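Local coordinates for protein ribonucleoside-diphosphate reductase subunit beta (Clostridium botulinum, PDB 6ZJK) that binds iron and probably generates the radical that lets its partner subunit reduce ribonucleoside diphosphates to deoxyribonucleoside diphosphates, at residues H191-I202 against L264-M272; F102-N113 against R173-Y181. All coordinates share one frame; numbering follows the deposited sequence.

Both interactions join nearly parallel or obliquely parallel helices of one all-helical subunit, but they use four different helices. Interaction 2 is the core contact: helix 90-118 carries an iron ligand, and against helix 168-186 it sets flat amides on aromatic rings, with one buried hydrogen bond, from tyrosine to glutamine. Interaction 1 is only partly buried, joining helix 190-220 to helix 262-287 through flexible methionines and leucines beside a ring, with a salt bridge at its more exposed border. Helices 168-186 and 190-220 are consecutive, and the two contacts meet at Asn200 and Ala199: Asn200 probably hydrogen-bonds Gln110, and Ala199 packs on Tyr181.

Interaction 1 of 2, residues H191-I202 against L264-M272; sequences HNFLRAIMANYI and LEEEFRQMM
Met271 reaches from helix 262-287 into a hollow formed by Arg195, Met198, Ala199 and Ile202, the knob-into-hole element of this contact. The thioether bends at its last torsion (chi3 59°), which brings CE over the backbone, 3.7 Å from Arg195 O and close to Ala199 N. A long unbranched side chain suits this hole, and the small Ala199 lets the terminal methyl come near the helix. Ile202 forms the C-terminal side of the hollow, its CD1 3.9 Å from Met271 CB.

Met198 answers from the other helix by lying on the Phe268 ring. With CG anti to the backbone N (chi1 -174°) and a bend at chi2, the chain is carried across the ring: Met198 CG stands over one face, 4.0 Å from the centroid in a CH-pi contact, while SD sits obliquely to the same ring, a Met-aromatic pair. Leu264 O lies over the opposite face, towards its rim, and Leu194 CB meets the ring in its plane, 3.9 Å from Phe268 CZ. Beyond the sulfur, Met198 CE rests 3.4 Å from Phe268 O.

Segments 191-202 and 264-272 run the same way, at 35° to each other, their axes 10.2 Å apart at closest approach. Helix 190-220 also carries Glu204, an iron ligand, and belongs to the ferritin-like bundle of this family; helix 262-287 packs against it.

Towards the N-terminal ends, Leu194 CD1 and Leu264 CD2 touch at 3.8 Å, the two leucines crossing at about a right angle. Polar chemistry takes over at the more exposed border, where Arg195 NH1 forms a salt bridge with Glu267 OE1 at 3.2 Å. The guanidinium and carboxylate planes are nearly parallel, and Glu267 OE1 comes to the guanidinium edge, near its plane.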
loop_
_atom_site.group_PDB
_atom_site.type_symbol
_atom_site.label_atom_id
_atom_site.label_comp_id
_atom_site.label_asym_id
_atom_site.label_seq_id
_atom_site.Cartn_x
_atom_site.Cartn_y
_atom_site.Cartn_z
ATOM N N HIS A 191 10.067 -22.974 2.431
ATOM C CA HIS A 191 10.242 -23.022 3.880
ATOM C C HIS A 191 10.610 -21.649 4.431
ATOM O O HIS A 191 10.093 -21.234 5.478
ATOM C CB HIS A 191 11.293 -24.060 4.255
ATOM C CG HIS A 191 10.846 -25.465 4.015
ATOM N ND1 HIS A 191 11.142 -26.148 2.853
ATOM C CD2 HIS A 191 10.069 -26.296 4.752
ATOM C CE1 HIS A 191 10.604 -27.352 2.903
ATOM N NE2 HIS A 191 9.945 -27.466 4.043
ATOM N N ASN A 192 11.501 -20.928 3.741
ATOM C CA ASN A 192 11.796 -19.555 4.132
ATOM C C ASN A 192 10.555 -18.677 4.073
ATOM O O ASN A 192 10.410 -17.745 4.874
ATOM C CB ASN A 192 12.896 -18.976 3.245
ATOM C CG ASN A 192 14.230 -19.669 3.447
ATOM O OD1 ASN A 192 14.471 -20.277 4.488
ATOM N ND2 ASN A 192 15.116 -19.548 2.467
ATOM N N PHE A 193 9.657 -18.971 3.161
ATOM C CA PHE A 193 8.445 -18.195 3.005
ATOM C C PHE A 193 7.523 -18.385 4.187
ATOM O O PHE A 193 7.032 -17.425 4.716
ATOM C CB PHE A 193 7.782 -18.544 1.675
ATOM C CG PHE A 193 6.480 -17.863 1.435
ATOM C CD1 PHE A 193 6.431 -16.568 1.021
ATOM C CD2 PHE A 193 5.313 -18.540 1.585
ATOM C CE1 PHE A 193 5.230 -15.943 0.795
ATOM C CE2 PHE A 193 4.107 -17.929 1.373
ATOM C CZ PHE A 193 4.067 -16.629 0.969
ATOM N N LEU A 194 7.320 -19.621 4.618
ATOM C CA LEU A 194 6.453 -19.917 5.745
ATOM C C LEU A 194 7.012 -19.450 7.080
ATOM O O LEU A 194 6.280 -19.058 7.941
ATOM C CB LEU A 194 6.123 -21.389 5.807
ATOM C CG LEU A 194 5.312 -21.975 4.665
ATOM C CD1 LEU A 194 5.219 -23.473 4.795
ATOM C CD2 LEU A 194 3.937 -21.365 4.580
ATOM N N ARG A 195 8.325 -19.491 7.234
ATOM C CA ARG A 195 8.951 -19.008 8.451
ATOM C C ARG A 195 8.770 -17.483 8.509
ATOM O O ARG A 195 8.503 -16.936 9.536
ATOM C CB ARG A 195 10.410 -19.426 8.532
ATOM C CG ARG A 195 10.636 -20.905 8.739
ATOM C CD ARG A 195 12.062 -21.229 9.145
ATOM N NE ARG A 195 12.865 -21.646 8.010
ATOM C CZ ARG A 195 13.044 -22.907 7.645
ATOM N NH1 ARG A 195 12.482 -23.882 8.322
ATOM N NH2 ARG A 195 13.774 -23.200 6.593
ATOM N N ALA A 196 8.791 -16.829 7.376
ATOM C CA ALA A 196 8.572 -15.411 7.367
ATOM C C ALA A 196 7.142 -15.047 7.706
ATOM O O ALA A 196 6.894 -14.027 8.262
ATOM C CB ALA A 196 8.948 -14.826 6.060
ATOM N N ILE A 197 6.207 -15.909 7.369
ATOM C CA ILE A 197 4.838 -15.638 7.651
ATOM C C ILE A 197 4.624 -15.737 9.128
ATOM O O ILE A 197 3.971 -14.962 9.698
ATOM C CB ILE A 197 3.901 -16.619 6.924
ATOM C CG1 ILE A 197 4.019 -16.485 5.417
ATOM C CG2 ILE A 197 2.485 -16.432 7.373
ATOM C CD1 ILE A 197 3.407 -15.282 4.829
ATOM N N MET A 198 5.237 -16.709 9.743
ATOM C CA MET A 198 5.117 -16.905 11.164
ATOM C C MET A 198 5.814 -15.761 11.903
ATOM O O MET A 198 5.347 -15.311 12.873
ATOM C CB MET A 198 5.608 -18.316 11.530
ATOM C CG MET A 198 5.438 -18.792 12.941
ATOM S SD MET A 198 3.868 -18.828 13.686
ATOM C CE MET A 198 4.287 -18.889 15.373
ATOM N N ALA A 199 6.909 -15.269 11.365
ATOM C CA ALA A 199 7.617 -14.134 11.943
ATOM C C ALA A 199 6.728 -12.913 12.029
ATOM O O ALA A 199 6.652 -12.278 13.033
ATOM C CB ALA A 199 8.815 -13.833 11.138
ATOM N N ASN A 200 6.041 -12.605 10.946
ATOM C CA ASN A 200 5.103 -11.542 10.929
ATOM C C ASN A 200 4.087 -11.665 12.000
ATOM O O ASN A 200 3.788 -10.732 12.633
ATOM C CB ASN A 200 4.323 -11.630 9.653
ATOM C CG ASN A 200 4.660 -10.575 8.693
ATOM O OD1 ASN A 200 4.255 -9.475 8.845
ATOM N ND2 ASN A 200 5.402 -10.921 7.687
ATOM N N TYR A 201 3.489 -12.842 12.138
ATOM C CA TYR A 201 2.461 -13.108 13.128
ATOM C C TYR A 201 2.987 -12.837 14.528
ATOM O O TYR A 201 2.366 -12.211 15.300
ATOM C CB TYR A 201 1.896 -14.536 12.951
ATOM C CG TYR A 201 0.776 -14.931 13.856
ATOM C CD1 TYR A 201 -0.341 -14.202 13.932
ATOM C CD2 TYR A 201 0.850 -16.065 14.628
ATOM C CE1 TYR A 201 -1.335 -14.538 14.778
ATOM C CE2 TYR A 201 -0.158 -16.418 15.460
ATOM C CZ TYR A 201 -1.250 -15.655 15.518
ATOM O OH TYR A 201 -2.251 -15.914 16.311
ATOM N N ILE A 202 4.182 -13.284 14.807
ATOM C CA ILE A 202 4.802 -13.041 16.093
ATOM C C ILE A 202 5.007 -11.551 16.340
ATOM O O ILE A 202 4.599 -11.056 17.323
ATOM C CB ILE A 202 6.115 -13.781 16.208
ATOM C CG1 ILE A 202 5.852 -15.257 16.375
ATOM C CG2 ILE A 202 6.907 -13.259 17.370
ATOM C CD1 ILE A 202 7.010 -16.118 16.040
ATOM N N LEU A 264 7.428 -29.181 11.025
ATOM C CA LEU A 264 7.416 -27.741 10.760
ATOM C C LEU A 264 6.500 -27.004 11.734
ATOM O O LEU A 264 6.804 -25.880 12.152
ATOM C CB LEU A 264 7.027 -27.450 9.307
ATOM C CG LEU A 264 7.048 -25.942 9.022
ATOM C CD1 LEU A 264 8.477 -25.534 8.707
ATOM C CD2 LEU A 264 6.149 -25.559 7.871
ATOM N N GLU A 265 5.381 -27.600 12.147
ATOM C CA GLU A 265 4.561 -26.947 13.160
ATOM C C GLU A 265 5.318 -26.804 14.478
ATOM O O GLU A 265 5.148 -25.803 15.180
ATOM C CB GLU A 265 3.257 -27.720 13.367
ATOM C CG GLU A 265 2.429 -27.878 12.086
ATOM C CD GLU A 265 0.986 -28.278 12.351
ATOM O OE1 GLU A 265 0.746 -29.217 13.159
ATOM O OE2 GLU A 265 0.088 -27.655 11.736
ATOM N N GLU A 266 6.191 -27.763 14.810
ATOM C CA GLU A 266 6.996 -27.593 16.019
ATOM C C GLU A 266 8.016 -26.475 15.838
ATOM O O GLU A 266 8.273 -25.708 16.771
ATOM C CB GLU A 266 7.695 -28.905 16.389
ATOM C CG GLU A 266 8.341 -28.907 17.782
ATOM C CD GLU A 266 7.347 -28.557 18.887
ATOM O OE1 GLU A 266 6.183 -29.014 18.825
ATOM O OE2 GLU A 266 7.727 -27.831 19.831
ATOM N N GLU A 267 8.555 -26.315 14.627
ATOM C CA GLU A 267 9.457 -25.183 14.425
ATOM C C GLU A 267 8.726 -23.849 14.580
ATOM O O GLU A 267 9.262 -22.898 15.162
ATOM C CB GLU A 267 10.097 -25.302 13.041
ATOM C CG GLU A 267 10.677 -26.650 12.720
ATOM C CD GLU A 267 11.411 -26.646 11.390
ATOM O OE1 GLU A 267 11.951 -25.577 11.007
ATOM O OE2 GLU A 267 11.423 -27.701 10.717
ATOM N N PHE A 268 7.441 -23.754 14.239
ATOM C CA PHE A 268 6.670 -22.551 14.534
ATOM C C PHE A 268 6.524 -22.329 16.038
ATOM O O PHE A 268 6.588 -21.189 16.512
ATOM C CB PHE A 268 5.290 -22.641 13.874
ATOM C CG PHE A 268 5.310 -22.480 12.370
ATOM C CD1 PHE A 268 6.477 -22.127 11.703
ATOM C CD2 PHE A 268 4.141 -22.618 11.635
ATOM C CE1 PHE A 268 6.489 -21.952 10.326
ATOM C CE2 PHE A 268 4.138 -22.446 10.244
ATOM C CZ PHE A 268 5.314 -22.116 9.593
ATOM N N ARG A 269 6.270 -23.395 16.800
ATOM C CA ARG A 269 6.139 -23.279 18.250
ATOM C C ARG A 269 7.422 -22.752 18.888
ATOM O O ARG A 269 7.366 -21.991 19.861
ATOM C CB ARG A 269 5.709 -24.615 18.863
ATOM C CG ARG A 269 4.219 -24.909 18.635
ATOM C CD ARG A 269 3.733 -26.211 19.242
ATOM N NE ARG A 269 3.234 -26.071 20.600
ATOM C CZ ARG A 269 3.929 -26.364 21.696
ATOM N NH1 ARG A 269 5.167 -26.829 21.609
ATOM N NH2 ARG A 269 3.381 -26.191 22.879
ATOM N N GLN A 270 8.557 -23.139 18.357
ATOM C CA GLN A 270 9.820 -22.701 18.878
ATOM C C GLN A 270 10.153 -21.272 18.512
ATOM O O GLN A 270 10.857 -20.615 19.229
ATOM C CB GLN A 270 10.943 -23.589 18.420
ATOM C CG GLN A 270 10.923 -24.947 19.066
ATOM C CD GLN A 270 10.911 -24.922 20.567
ATOM O OE1 GLN A 270 11.838 -24.471 21.171
ATOM N NE2 GLN A 270 9.875 -25.459 21.163
ATOM N N MET A 271 9.616 -20.791 17.400
ATOM C CA MET A 271 9.802 -19.440 16.954
ATOM C C MET A 271 9.079 -18.591 17.926
ATOM O O MET A 271 9.566 -17.607 18.327
ATOM C CB MET A 271 9.227 -19.236 15.560
ATOM C CG MET A 271 10.035 -19.852 14.444
ATOM S SD MET A 271 9.609 -19.347 12.790
ATOM C CE MET A 271 9.849 -17.618 12.880
ATOM N N MET A 272 7.901 -18.969 18.309
ATOM C CA MET A 272 7.183 -18.227 19.267
ATOM C C MET A 272 7.890 -18.228 20.635
ATOM O O MET A 272 7.848 -17.261 21.314
ATOM C CB MET A 272 5.815 -18.800 19.352
ATOM C CG MET A 272 4.902 -18.208 20.345
ATOM S SD MET A 272 4.448 -16.511 20.100
ATOM C CE MET A 272 3.074 -16.558 19.011
#

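Interaction 2 of 2, residues F102-N113 against R173-Y181; sequences FLNFLDSVQSEN and RNKFIAGIY. With FE (Fe (III) ion), chain H.
The Phe105 ring carries the Asn174 amide flat on one face, the planes 11° apart and Asn174 OD1 3.3 Å from Phe105 CD2, while Val109 CG2 lies towards the rim of the opposite face. Ile177 and Ala178 meet the edge of this ring. Asn174 OD1 also lies at the edge of the neighbouring Phe102 ring, 3.7 Å from its CD1; Ile177 CD1 touches that edge too. Phe102 CZ in turn rests over the Arg173 guanidinium, 3.4 Å from NH2, and this cation pairs with Glu279 in a salt bridge.

At the other end, Asn113 lays its amide on the Tyr181 ring: Asn113 ND2 stands over the ring centre, 3.4 Å from Tyr181 CG, in a stack rather than an N-H pointing at the ring. A short, flat amide suits these places because it can lie face to face on a ring.

Gln110 starts out away from helix 168-186, but a bend at chi2 (-61°) curls its carboxamide back, and Tyr181 OH donates to Gln110 OE1 at 3.0 Å, tilted 20° from the carbonyl plane. Gln110 NE2 hydrogen-bonds Asn200 OD1.

Helix 90-118 is one of the iron-bearing helices of the ferritin-like bundle: Asp107 OD1 binds the iron at 2.2 Å from the side turned away from helix 168-186, with Glu137 and His140 completing the protein ligands. Arg49 of the second subunit forms a salt bridge with Glu112.

With Tyr181 holding its oxygen and Asn200 its nitrogen, the buried Gln110 amide is fixed in rotation; NE2 also makes a weak hydrogen bond to the iron ligand Glu204, consistent with a second-shell residue of the di-iron site.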
loop_
_atom_site.group_PDB
_atom_site.type_symbol
_atom_site.label_atom_id
_atom_site.label_comp_id
_atom_site.label_asym_id
_atom_site.label_seq_id
_atom_site.Cartn_x
_atom_site.Cartn_y
_atom_site.Cartn_z
ATOM N N PHE A 102 12.221 1.440 18.851
ATOM C CA PHE A 102 12.038 0.049 18.440
ATOM C C PHE A 102 10.774 -0.138 17.616
ATOM O O PHE A 102 10.801 -0.796 16.569
ATOM C CB PHE A 102 11.994 -0.848 19.680
ATOM C CG PHE A 102 11.787 -2.296 19.372
ATOM C CD1 PHE A 102 12.701 -2.996 18.590
ATOM C CD2 PHE A 102 10.679 -2.963 19.864
ATOM C CE1 PHE A 102 12.510 -4.335 18.310
ATOM C CE2 PHE A 102 10.483 -4.312 19.580
ATOM C CZ PHE A 102 11.412 -4.995 18.813
ATOM N N LEU A 103 9.661 0.456 18.048
ATOM C CA LEU A 103 8.422 0.286 17.304
ATOM C C LEU A 103 8.521 0.911 15.906
ATOM O O LEU A 103 8.011 0.343 14.927
ATOM C CB LEU A 103 7.257 0.883 18.096
ATOM C CG LEU A 103 6.961 0.281 19.477
ATOM C CD1 LEU A 103 5.654 0.824 20.061
ATOM C CD2 LEU A 103 6.956 -1.259 19.463
ATOM N N ASN A 104 9.223 2.043 15.783
ATOM C CA ASN A 104 9.418 2.663 14.469
ATOM C C ASN A 104 10.214 1.752 13.548
ATOM O O ASN A 104 9.967 1.708 12.338
ATOM C CB ASN A 104 10.135 4.022 14.608
ATOM C CG ASN A 104 10.167 4.820 13.288
ATOM O OD1 ASN A 104 9.130 5.135 12.700
ATOM N ND2 ASN A 104 11.360 5.150 12.835
ATOM N N PHE A 105 11.185 1.031 14.097
ATOM C CA PHE A 105 11.880 0.028 13.306
ATOM C C PHE A 105 10.920 -1.076 12.857
ATOM O O PHE A 105 10.982 -1.525 11.703
ATOM C CB PHE A 105 13.042 -0.565 14.109
ATOM C CG PHE A 105 13.498 -1.891 13.587
ATOM C CD1 PHE A 105 14.448 -1.957 12.578
ATOM C CD2 PHE A 105 12.942 -3.082 14.071
ATOM C CE1 PHE A 105 14.858 -3.188 12.084
ATOM C CE2 PHE A 105 13.337 -4.299 13.572
ATOM C CZ PHE A 105 14.297 -4.361 12.586
ATOM N N LEU A 106 9.995 -1.487 13.712
ATOM C CA LEU A 106 9.076 -2.578 13.385
ATOM C C LEU A 106 8.162 -2.270 12.198
ATOM O O LEU A 106 8.100 -2.990 11.287
ATOM C CB LEU A 106 8.291 -3.026 14.594
ATOM C CG LEU A 106 9.017 -3.713 15.728
ATOM C CD1 LEU A 106 8.087 -4.199 16.772
ATOM C CD2 LEU A 106 10.022 -4.738 15.346
ATOM N N ASP A 107 7.502 -1.147 12.258
ATOM C CA ASP A 107 6.651 -0.710 11.221
ATOM C C ASP A 107 7.440 -0.395 9.944
ATOM O O ASP A 107 6.944 -0.607 8.900
ATOM C CB ASP A 107 5.819 0.449 11.651
ATOM C CG ASP A 107 4.676 0.063 12.554
ATOM O OD1 ASP A 107 3.902 -0.820 12.260
ATOM O OD2 ASP A 107 4.506 0.683 13.559
ATOM N N SER A 108 8.672 0.080 10.047
ATOM C CA SER A 108 9.454 0.345 8.892
ATOM C C SER A 108 9.765 -0.932 8.168
ATOM O O SER A 108 9.650 -0.983 7.010
ATOM C CB SER A 108 10.726 1.134 9.221
ATOM O OG SER A 108 10.429 2.449 9.553
ATOM N N VAL A 109 10.151 -1.978 8.866
ATOM C CA VAL A 109 10.444 -3.212 8.183
ATOM C C VAL A 109 9.179 -3.899 7.667
ATOM O O VAL A 109 9.233 -4.578 6.735
ATOM C CB VAL A 109 11.276 -4.226 8.942
ATOM C CG1 VAL A 109 12.647 -3.731 9.217
ATOM C CG2 VAL A 109 10.612 -4.651 10.186
ATOM N N GLN A 110 8.058 -3.674 8.301
ATOM C CA GLN A 110 6.810 -4.210 7.852
ATOM C C GLN A 110 6.512 -3.542 6.517
ATOM O O GLN A 110 6.203 -4.195 5.590
ATOM C CB GLN A 110 5.708 -3.929 8.832
ATOM C CG GLN A 110 5.698 -4.783 10.067
ATOM C CD GLN A 110 5.536 -6.226 9.792
ATOM O OE1 GLN A 110 6.469 -6.907 9.494
ATOM N NE2 GLN A 110 4.327 -6.692 9.886
ATOM N N SER A 111 6.698 -2.238 6.398
ATOM C CA SER A 111 6.469 -1.490 5.164
ATOM C C SER A 111 7.340 -1.925 4.000
ATOM O O SER A 111 6.967 -1.809 2.887
ATOM C CB SER A 111 6.670 -0.010 5.375
ATOM O OG SER A 111 5.759 0.531 6.233
ATOM N N GLU A 112 8.519 -2.413 4.279
ATOM C CA GLU A 112 9.384 -2.893 3.295
ATOM C C GLU A 112 9.196 -4.346 2.982
ATOM O O GLU A 112 9.414 -4.728 1.889
ATOM C CB GLU A 112 10.801 -2.734 3.763
ATOM C CG GLU A 112 11.287 -1.324 3.787
ATOM C CD GLU A 112 11.595 -0.798 2.435
ATOM O OE1 GLU A 112 11.502 0.400 2.285
ATOM O OE2 GLU A 112 11.944 -1.573 1.553
ATOM N N ASN A 113 8.830 -5.161 3.944
ATOM C CA ASN A 113 8.703 -6.579 3.711
ATOM C C ASN A 113 7.371 -7.084 3.168
ATOM O O ASN A 113 7.363 -8.003 2.439
ATOM C CB ASN A 113 8.996 -7.351 4.967
ATOM C CG ASN A 113 9.120 -8.810 4.730
ATOM O OD1 ASN A 113 9.932 -9.238 3.950
ATOM N ND2 ASN A 113 8.336 -9.571 5.408
ATOM N N ARG A 173 18.590 -6.941 18.470
ATOM C CA ARG A 173 17.211 -7.309 18.279
ATOM C C ARG A 173 16.846 -7.017 16.845
ATOM O O ARG A 173 16.424 -7.896 16.118
ATOM C CB ARG A 173 16.328 -6.506 19.190
ATOM C CG ARG A 173 16.035 -7.129 20.516
ATOM C CD ARG A 173 14.645 -6.785 21.019
ATOM N NE ARG A 173 13.671 -7.803 20.686
ATOM C CZ ARG A 173 12.403 -7.757 21.006
ATOM N NH1 ARG A 173 11.635 -8.731 20.658
ATOM N NH2 ARG A 173 11.889 -6.783 21.665
ATOM N N ASN A 174 17.113 -5.800 16.416
ATOM C CA ASN A 174 16.853 -5.360 15.067
ATOM C C ASN A 174 17.455 -6.272 14.047
ATOM O O ASN A 174 16.800 -6.695 13.161
ATOM C CB ASN A 174 17.311 -3.943 14.869
ATOM C CG ASN A 174 16.397 -2.950 15.506
ATOM O OD1 ASN A 174 15.487 -3.303 16.179
ATOM N ND2 ASN A 174 16.653 -1.710 15.297
ATOM N N LYS A 175 18.684 -6.651 14.209
ATOM C CA LYS A 175 19.283 -7.538 13.263
ATOM C C LYS A 175 18.637 -8.887 13.245
ATOM O O LYS A 175 18.503 -9.483 12.228
ATOM C CB LYS A 175 20.726 -7.697 13.599
ATOM C CG LYS A 175 21.556 -6.579 13.072
ATOM C CD LYS A 175 22.691 -6.306 14.007
ATOM C CE LYS A 175 23.853 -7.222 13.760
ATOM N NZ LYS A 175 25.107 -6.595 14.211
ATOM N N PHE A 176 18.285 -9.391 14.397
ATOM C CA PHE A 176 17.632 -10.664 14.470
ATOM C C PHE A 176 16.336 -10.637 13.689
ATOM O O PHE A 176 16.145 -11.397 12.817
ATOM C CB PHE A 176 17.324 -10.996 15.915
ATOM C CG PHE A 176 16.538 -12.252 16.099
ATOM C CD1 PHE A 176 17.121 -13.468 15.915
ATOM C CD2 PHE A 176 15.230 -12.214 16.448
ATOM C CE1 PHE A 176 16.409 -14.617 16.065
ATOM C CE2 PHE A 176 14.508 -13.357 16.597
ATOM C CZ PHE A 176 15.104 -14.558 16.420
ATOM N N ILE A 177 15.495 -9.687 13.981
ATOM C CA ILE A 177 14.176 -9.643 13.368
ATOM C C ILE A 177 14.278 -9.444 11.858
ATOM O O ILE A 177 13.574 -10.106 11.087
ATOM C CB ILE A 177 13.329 -8.548 14.039
ATOM C CG1 ILE A 177 13.012 -8.954 15.488
ATOM C CG2 ILE A 177 12.066 -8.294 13.245
ATOM C CD1 ILE A 177 12.326 -7.870 16.331
ATOM N N ALA A 178 15.149 -8.537 11.408
ATOM C CA ALA A 178 15.273 -8.284 9.973
ATOM C C ALA A 178 15.858 -9.477 9.231
ATOM O O ALA A 178 15.535 -9.691 8.058
ATOM C CB ALA A 178 16.138 -7.040 9.725
ATOM N N GLY A 179 16.706 -10.261 9.896
ATOM C CA GLY A 179 17.362 -11.383 9.237
ATOM C C GLY A 179 16.420 -12.483 8.784
ATOM O O GLY A 179 16.697 -13.171 7.796
ATOM N N ILE A 180 15.312 -12.687 9.499
ATOM C CA ILE A 180 14.361 -13.721 9.093
ATOM C C ILE A 180 13.678 -13.319 7.797
ATOM O O ILE A 180 13.559 -14.114 6.860
ATOM C CB ILE A 180 13.330 -13.978 10.209
ATOM C CG1 ILE A 180 14.040 -14.365 11.519
ATOM C CG2 ILE A 180 12.322 -15.030 9.764
ATOM C CD1 ILE A 180 13.104 -14.563 12.681
ATOM N N TYR A 181 13.312 -12.075 7.691
ATOM C CA TYR A 181 12.711 -11.621 6.510
ATOM C C TYR A 181 13.740 -11.648 5.417
ATOM O O TYR A 181 13.484 -12.161 4.375
ATOM C CB TYR A 181 12.192 -10.221 6.700
ATOM C CG TYR A 181 10.972 -10.068 7.543
ATOM C CD1 TYR A 181 10.181 -11.129 7.846
ATOM C CD2 TYR A 181 10.603 -8.857 8.023
ATOM C CE1 TYR A 181 9.074 -10.981 8.606
ATOM C CE2 TYR A 181 9.477 -8.706 8.787
ATOM C CZ TYR A 181 8.718 -9.793 9.061
ATOM O OH TYR A 181 7.605 -9.676 9.786
HETATM FE FE FE H . 1.791 -1.316 12.675
HETATM O O HOH W 1 -0.193 -2.674 12.887
#